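Local coordinates for iron-regulated transcriptional activator AFT2 (Saccharomyces cerevisiae, PDB 4LMG), which activates iron-regulon genes when iron is low, recognising the CACCC iron-responsive element in their promoters, at residues Phe48-Val53 with Cys73-Arg78. Sequence-based numbering, arbitrary orientation.
With ZN (zinc ion), chain I; nucleotides of chain H; nucleotides of chain G.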
ATOM      1  N   PHE A  48      10.912  -9.175  -4.727  1.00 29.40           N
ATOM      2  CA  PHE A  48      11.007  -9.494  -3.313  1.00 27.07           C
ATOM      3  C   PHE A  48      12.251  -8.866  -2.704  1.00 29.70           C
ATOM      4  O   PHE A  48      13.231  -8.604  -3.401  1.00 27.99           O
ATOM      5  CB  PHE A  48      11.062 -11.010  -3.114  1.00 20.80           C
ATOM      6  CG  PHE A  48       9.889 -11.746  -3.694  1.00 25.46           C
ATOM      7  CD1 PHE A  48       9.879 -12.124  -5.025  1.00 22.45           C
ATOM      8  CD2 PHE A  48       8.801 -12.072  -2.902  1.00 26.89           C
ATOM      9  CE1 PHE A  48       8.805 -12.808  -5.557  1.00 22.63           C
ATOM     10  CE2 PHE A  48       7.725 -12.754  -3.428  1.00 30.86           C
ATOM     11  CZ  PHE A  48       7.727 -13.124  -4.758  1.00 23.28           C
ATOM     12  N   LYS A  49      12.203  -8.627  -1.398  1.00 28.10           N
ATOM     13  CA  LYS A  49      13.375  -8.169  -0.662  1.00 31.46           C
ATOM     14  C   LYS A  49      13.290  -8.618   0.792  1.00 21.49           C
ATOM     15  O   LYS A  49      12.300  -9.220   1.207  1.00 17.16           O
ATOM     16  CB  LYS A  49      13.509  -6.649  -0.743  1.00 29.51           C
ATOM     17  CG  LYS A  49      12.348  -5.887  -0.127  1.00 26.77           C
ATOM     18  CD  LYS A  49      12.553  -4.394  -0.279  1.00 30.51           C
ATOM     19  CE  LYS A  49      11.372  -3.610   0.266  1.00 36.30           C
ATOM     20  NZ  LYS A  49      11.493  -2.166  -0.071  1.00 45.00           N
ATOM     21  N   CYS A  50      14.332  -8.330   1.563  1.00 20.50           N
ATOM     22  CA  CYS A  50      14.333  -8.676   2.980  1.00 34.35           C
ATOM     23  C   CYS A  50      13.379  -7.775   3.742  1.00 30.11           C
ATOM     24  O   CYS A  50      13.356  -6.564   3.530  1.00 25.98           O
ATOM     25  CB  CYS A  50      15.738  -8.555   3.575  1.00 33.58           C
ATOM     26  SG  CYS A  50      16.876  -9.873   3.097  1.00 27.89           S
ATOM     27  N   ARG A  51      12.586  -8.368   4.627  1.00 23.35           N
ATOM     28  CA  ARG A  51      11.743  -7.578   5.508  1.00 28.25           C
ATOM     29  C   ARG A  51      12.592  -6.509   6.176  1.00 31.00           C
ATOM     30  O   ARG A  51      13.734  -6.764   6.569  1.00 30.53           O
ATOM     31  CB  ARG A  51      11.080  -8.447   6.574  1.00 30.19           C
ATOM     32  CG  ARG A  51      10.146  -7.666   7.484  1.00 34.66           C
ATOM     33  CD  ARG A  51       9.571  -8.545   8.572  1.00 30.29           C
ATOM     34  NE  ARG A  51       9.045  -9.786   8.021  1.00 28.51           N
ATOM     35  CZ  ARG A  51       7.873  -9.895   7.406  1.00 30.19           C
ATOM     36  NH1 ARG A  51       7.094  -8.830   7.258  1.00 33.65           N
ATOM     37  NH2 ARG A  51       7.481 -11.070   6.936  1.00 37.24           N
ATOM     38  N   SER A  52      12.036  -5.310   6.295  1.00 26.17           N
ATOM     39  CA  SER A  52      12.737  -4.204   6.921  1.00 31.03           C
ATOM     40  C   SER A  52      12.658  -4.342   8.439  1.00 45.09           C
ATOM     41  O   SER A  52      11.568  -4.350   9.016  1.00 45.98           O
ATOM     42  CB  SER A  52      12.131  -2.875   6.467  1.00 42.73           C
ATOM     43  OG  SER A  52      12.921  -1.775   6.883  1.00 48.76           O
ATOM     44  N   VAL A  53      13.815  -4.464   9.081  1.00 38.96           N
ATOM     45  CA  VAL A  53      13.876  -4.568  10.536  1.00 53.52           C
ATOM     46  C   VAL A  53      14.735  -3.459  11.136  1.00 52.77           C
ATOM     47  O   VAL A  53      14.229  -2.559  11.805  1.00 50.85           O
ATOM     48  CB  VAL A  53      14.429  -5.935  10.982  1.00 60.43           C
ATOM     49  CG1 VAL A  53      14.597  -5.970  12.495  1.00 66.71           C
ATOM     50  CG2 VAL A  53      13.514  -7.057  10.513  1.00 54.57           C
ATOM     51  N   CYS A  73      18.887  -3.124   3.099  1.00 43.86           N
ATOM     52  CA  CYS A  73      19.521  -4.273   2.468  1.00 42.92           C
ATOM     53  C   CYS A  73      19.260  -4.304   0.966  1.00 35.89           C
ATOM     54  O   CYS A  73      18.118  -4.176   0.530  1.00 30.53           O
ATOM     55  CB  CYS A  73      19.031  -5.570   3.110  1.00 33.88           C
ATOM     56  SG  CYS A  73      19.817  -7.043   2.445  1.00 35.36           S
ATOM     57  N   PRO A  74      20.325  -4.487   0.171  1.00 40.60           N
ATOM     58  CA  PRO A  74      20.280  -4.454  -1.295  1.00 40.56           C
ATOM     59  C   PRO A  74      19.756  -5.749  -1.917  1.00 41.30           C
ATOM     60  O   PRO A  74      19.367  -5.745  -3.085  1.00 41.59           O
ATOM     61  CB  PRO A  74      21.748  -4.254  -1.673  1.00 39.81           C
ATOM     62  CG  PRO A  74      22.494  -4.947  -0.583  1.00 37.87           C
ATOM     63  CD  PRO A  74      21.693  -4.715   0.675  1.00 38.80           C
ATOM     64  N   PHE A  75      19.759  -6.835  -1.150  1.00 38.18           N
ATOM     65  CA  PHE A  75      19.281  -8.131  -1.631  1.00 32.39           C
ATOM     66  C   PHE A  75      17.941  -8.004  -2.350  1.00 37.44           C
ATOM     67  O   PHE A  75      17.017  -7.360  -1.849  1.00 35.42           O
ATOM     68  CB  PHE A  75      19.160  -9.111  -0.463  1.00 32.33           C
ATOM     69  CG  PHE A  75      18.694 -10.486  -0.862  1.00 28.29           C
ATOM     70  CD1 PHE A  75      17.362 -10.846  -0.735  1.00 21.86           C
ATOM     71  CD2 PHE A  75      19.593 -11.425  -1.345  1.00 33.64           C
ATOM     72  CE1 PHE A  75      16.934 -12.116  -1.091  1.00 21.41           C
ATOM     73  CE2 PHE A  75      19.171 -12.692  -1.703  1.00 26.43           C
ATOM     74  CZ  PHE A  75      17.840 -13.038  -1.576  1.00 21.12           C
ATOM     75  N   ARG A  76      17.840  -8.618  -3.526  1.00 24.35           N
ATOM     76  CA  ARG A  76      16.612  -8.564  -4.312  1.00 31.15           C
ATOM     77  C   ARG A  76      16.340  -9.868  -5.050  1.00 35.78           C
ATOM     78  O   ARG A  76      17.250 -10.484  -5.602  1.00 29.46           O
ATOM     79  CB  ARG A  76      16.661  -7.415  -5.323  1.00 30.27           C
ATOM     80  CG  ARG A  76      16.524  -6.026  -4.724  1.00 31.97           C
ATOM     81  CD  ARG A  76      15.227  -5.883  -3.946  1.00 33.81           C
ATOM     82  NE  ARG A  76      15.002  -4.508  -3.508  1.00 32.10           N
ATOM     83  CZ  ARG A  76      15.627  -3.937  -2.482  1.00 32.87           C
ATOM     84  NH1 ARG A  76      16.524  -4.621  -1.783  1.00 20.02           N
ATOM     85  NH2 ARG A  76      15.355  -2.682  -2.154  1.00 35.58           N
ATOM     86  N   ILE A  77      15.081 -10.284  -5.055  1.00 34.28           N
ATOM     87  CA  ILE A  77      14.652 -11.400  -5.886  1.00 30.74           C
ATOM     88  C   ILE A  77      13.591 -10.907  -6.859  1.00 38.30           C
ATOM     89  O   ILE A  77      12.637 -10.234  -6.464  1.00 34.15           O
ATOM     90  CB  ILE A  77      14.080 -12.553  -5.050  1.00 30.57           C
ATOM     91  CG1 ILE A  77      15.121 -13.057  -4.049  1.00 30.26           C
ATOM     92  CG2 ILE A  77      13.627 -13.688  -5.953  1.00 27.76           C
ATOM     93  CD1 ILE A  77      14.656 -14.242  -3.241  1.00 23.21           C
ATOM     94  N   ARG A  78      13.761 -11.231  -8.134  1.00 32.63           N
ATOM     95  CA  ARG A  78      12.820 -10.787  -9.153  1.00 29.73           C
ATOM     96  C   ARG A  78      12.269 -11.965  -9.945  1.00 25.81           C
ATOM     97  O   ARG A  78      13.014 -12.685 -10.604  1.00 28.35           O
ATOM     98  CB  ARG A  78      13.485  -9.775 -10.086  1.00 43.86           C
ATOM     99  CG  ARG A  78      12.535  -9.099 -11.063  1.00 57.57           C
ATOM    100  CD  ARG A  78      13.165  -7.840 -11.637  1.00 72.04           C
ATOM    101  NE  ARG A  78      12.329  -7.216 -12.657  1.00 86.91           N
ATOM    102  CZ  ARG A  78      12.475  -7.415 -13.963  1.00 96.31           C
ATOM    103  NH1 ARG A  78      13.428  -8.222 -14.409  1.00 99.29           N
ATOM    104  NH2 ARG A  78      11.669  -6.806 -14.824  1.00 95.52           N
TER
HETATM  105 ZN    ZN I 201      18.886  -8.852   3.445  1.00 37.33          ZN
ATOM    106  O5'  DA H   1      15.171  -5.052 -11.639  1.00 94.44           O
ATOM    107  C5'  DA H   1      15.520  -4.873 -10.269  1.00 91.14           C
ATOM    108  C4'  DA H   1      14.304  -4.494  -9.440  1.00 86.75           C
ATOM    109  O4'  DA H   1      14.665  -4.462  -8.038  1.00 88.65           O
ATOM    110  C3'  DA H   1      13.734  -3.110  -9.712  1.00 84.25           C
ATOM    111  O3'  DA H   1      12.375  -3.053  -9.294  1.00 78.18           O
ATOM    112  C2'  DA H   1      14.621  -2.229  -8.839  1.00 87.32           C
ATOM    113  C1'  DA H   1      14.893  -3.126  -7.633  1.00 90.85           C
ATOM    114  N9   DA H   1      16.264  -3.035  -7.138  1.00100.89           N
ATOM    115  C8   DA H   1      17.366  -3.672  -7.638  1.00103.41           C
ATOM    116  N7   DA H   1      18.474  -3.403  -6.990  1.00106.06           N
ATOM    117  C5   DA H   1      18.071  -2.529  -5.995  1.00110.37           C
ATOM    118  C6   DA H   1      18.777  -1.872  -4.967  1.00116.10           C
ATOM    119  N6   DA H   1      20.093  -2.009  -4.774  1.00118.04           N
ATOM    120  N1   DA H   1      18.073  -1.067  -4.143  1.00117.72           N
ATOM    121  C2   DA H   1      16.755  -0.934  -4.340  1.00114.93           C
ATOM    122  N3   DA H   1      15.983  -1.498  -5.267  1.00109.80           N
ATOM    123  C4   DA H   1      16.710  -2.290  -6.071  1.00107.03           C
TER
ATOM    124  P    DG G   9       8.536  -4.057   4.507  1.00 25.74           P
ATOM    125  OP1  DG G   9       9.384  -4.695   5.536  1.00 23.59           O
ATOM    126  OP2  DG G   9       9.174  -3.497   3.293  1.00 19.67           O
ATOM    127  O5'  DG G   9       7.407  -5.092   4.059  1.00 28.45           O
ATOM    128  C5'  DG G   9       6.521  -5.574   5.062  1.00 25.86           C
ATOM    129  C4'  DG G   9       5.142  -5.850   4.494  1.00 22.51           C
ATOM    130  O4'  DG G   9       4.401  -4.608   4.344  1.00 29.38           O
ATOM    131  C3'  DG G   9       5.120  -6.499   3.118  1.00 25.94           C
ATOM    132  O3'  DG G   9       3.955  -7.308   3.050  1.00 27.01           O
ATOM    133  C2'  DG G   9       5.045  -5.290   2.185  1.00 21.60           C
ATOM    134  C1'  DG G   9       4.135  -4.350   2.977  1.00 25.19           C
ATOM    135  N9   DG G   9       4.359  -2.918   2.773  1.00 24.05           N
ATOM    136  C8   DG G   9       5.560  -2.251   2.773  1.00 30.05           C
ATOM    137  N7   DG G   9       5.444  -0.965   2.581  1.00 21.75           N
ATOM    138  C5   DG G   9       4.075  -0.761   2.461  1.00 27.83           C
ATOM    139  C6   DG G   9       3.345   0.433   2.246  1.00 27.67           C
ATOM    140  O6   DG G   9       3.776   1.588   2.116  1.00 22.27           O
ATOM    141  N1   DG G   9       1.974   0.198   2.184  1.00 19.42           N
ATOM    142  C2   DG G   9       1.387  -1.041   2.317  1.00 27.41           C
ATOM    143  N2   DG G   9       0.050  -1.077   2.229  1.00 18.06           N
ATOM    144  N3   DG G   9       2.059  -2.167   2.518  1.00 20.51           N
ATOM    145  C4   DG G   9       3.395  -1.952   2.579  1.00 22.95           C
ATOM    146  P    DT G   8      10.948   0.629   8.292  1.00 41.34           P
ATOM    147  OP1  DT G   8      11.811  -0.375   8.954  1.00 50.70           O
ATOM    148  OP2  DT G   8      11.550   1.658   7.417  1.00 38.09           O
ATOM    149  O5'  DT G   8       9.828  -0.122   7.436  1.00 35.73           O
ATOM    150  C5'  DT G   8       8.988  -1.071   8.070  1.00 31.88           C
ATOM    151  C4'  DT G   8       7.893  -1.511   7.120  1.00 31.29           C
ATOM    152  O4'  DT G   8       6.839  -0.516   7.068  1.00 29.30           O
ATOM    153  C3'  DT G   8       8.337  -1.722   5.677  1.00 30.14           C
ATOM    154  O3'  DT G   8       7.694  -2.886   5.212  1.00 34.24           O
ATOM    155  C2'  DT G   8       7.787  -0.486   4.968  1.00 25.71           C
ATOM    156  C1'  DT G   8       6.469  -0.350   5.716  1.00 29.33           C
ATOM    157  N1   DT G   8       5.754   0.955   5.575  1.00 26.51           N
ATOM    158  C2   DT G   8       4.380   0.937   5.580  1.00 28.50           C
ATOM    159  O2   DT G   8       3.734  -0.089   5.683  1.00 31.90           O
ATOM    160  N3   DT G   8       3.786   2.167   5.458  1.00 28.38           N
ATOM    161  C4   DT G   8       4.420   3.387   5.334  1.00 26.00           C
ATOM    162  O4   DT G   8       3.797   4.439   5.225  1.00 38.95           O
ATOM    163  C5   DT G   8       5.859   3.335   5.339  1.00 25.65           C
ATOM    164  C7   DT G   8       6.646   4.604   5.211  1.00 26.31           C
ATOM    165  C6   DT G   8       6.453   2.140   5.460  1.00 25.11           C
TER
HETATM  166  O   HOH W   1      16.658  -6.928   0.863  1.00 28.25           O
HETATM  167  O   HOH W   2      15.258  -4.842   2.316  1.00 35.53           O
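With SG beside the backbone N in C50 (chi1 -74°) but opposite it in C73 (chi1 -177°), the two thiolates converge on one zinc ion, each 2.3 Å away; H97 and H99 complete the site. Cysteine suits both places, being short and a strong zinc ligand. C50 SG also lies obliquely 4.0 Å from F75 CD1, whose ring stacks on H97. Beyond the metal the segments pair as antiparallel strands: in the hydrogen-bonded pair F48-I77, F48 N donates a nearly straight hydrogen bond to I77 O (2.7 Å), and I77 N returns one to F48 O. Nearer the zinc the strands part, and a water accepts from C50 N while reaching toward C73 O and F75 O. R76 bends at chi2 (-58°); arginine's several N-H donors let NH1 hold both C73 O (2.8 Å) and F75 O, setting the guanidinium's orientation. K49 CD, on a long aliphatic chain, lies over one face, and C2 of the tilted adenine DA1 of chain H over the other. S52 grips successive phosphates of chain G: main-chain N on DG9 OP1, its short-armed hydroxyl OG on DT8 OP1. F48 and I77, apolar and buried, share a sheet face against helix 21-29, while strands 36-42 and 87-93 flank the pair within the WRKY-GCM1 sheet.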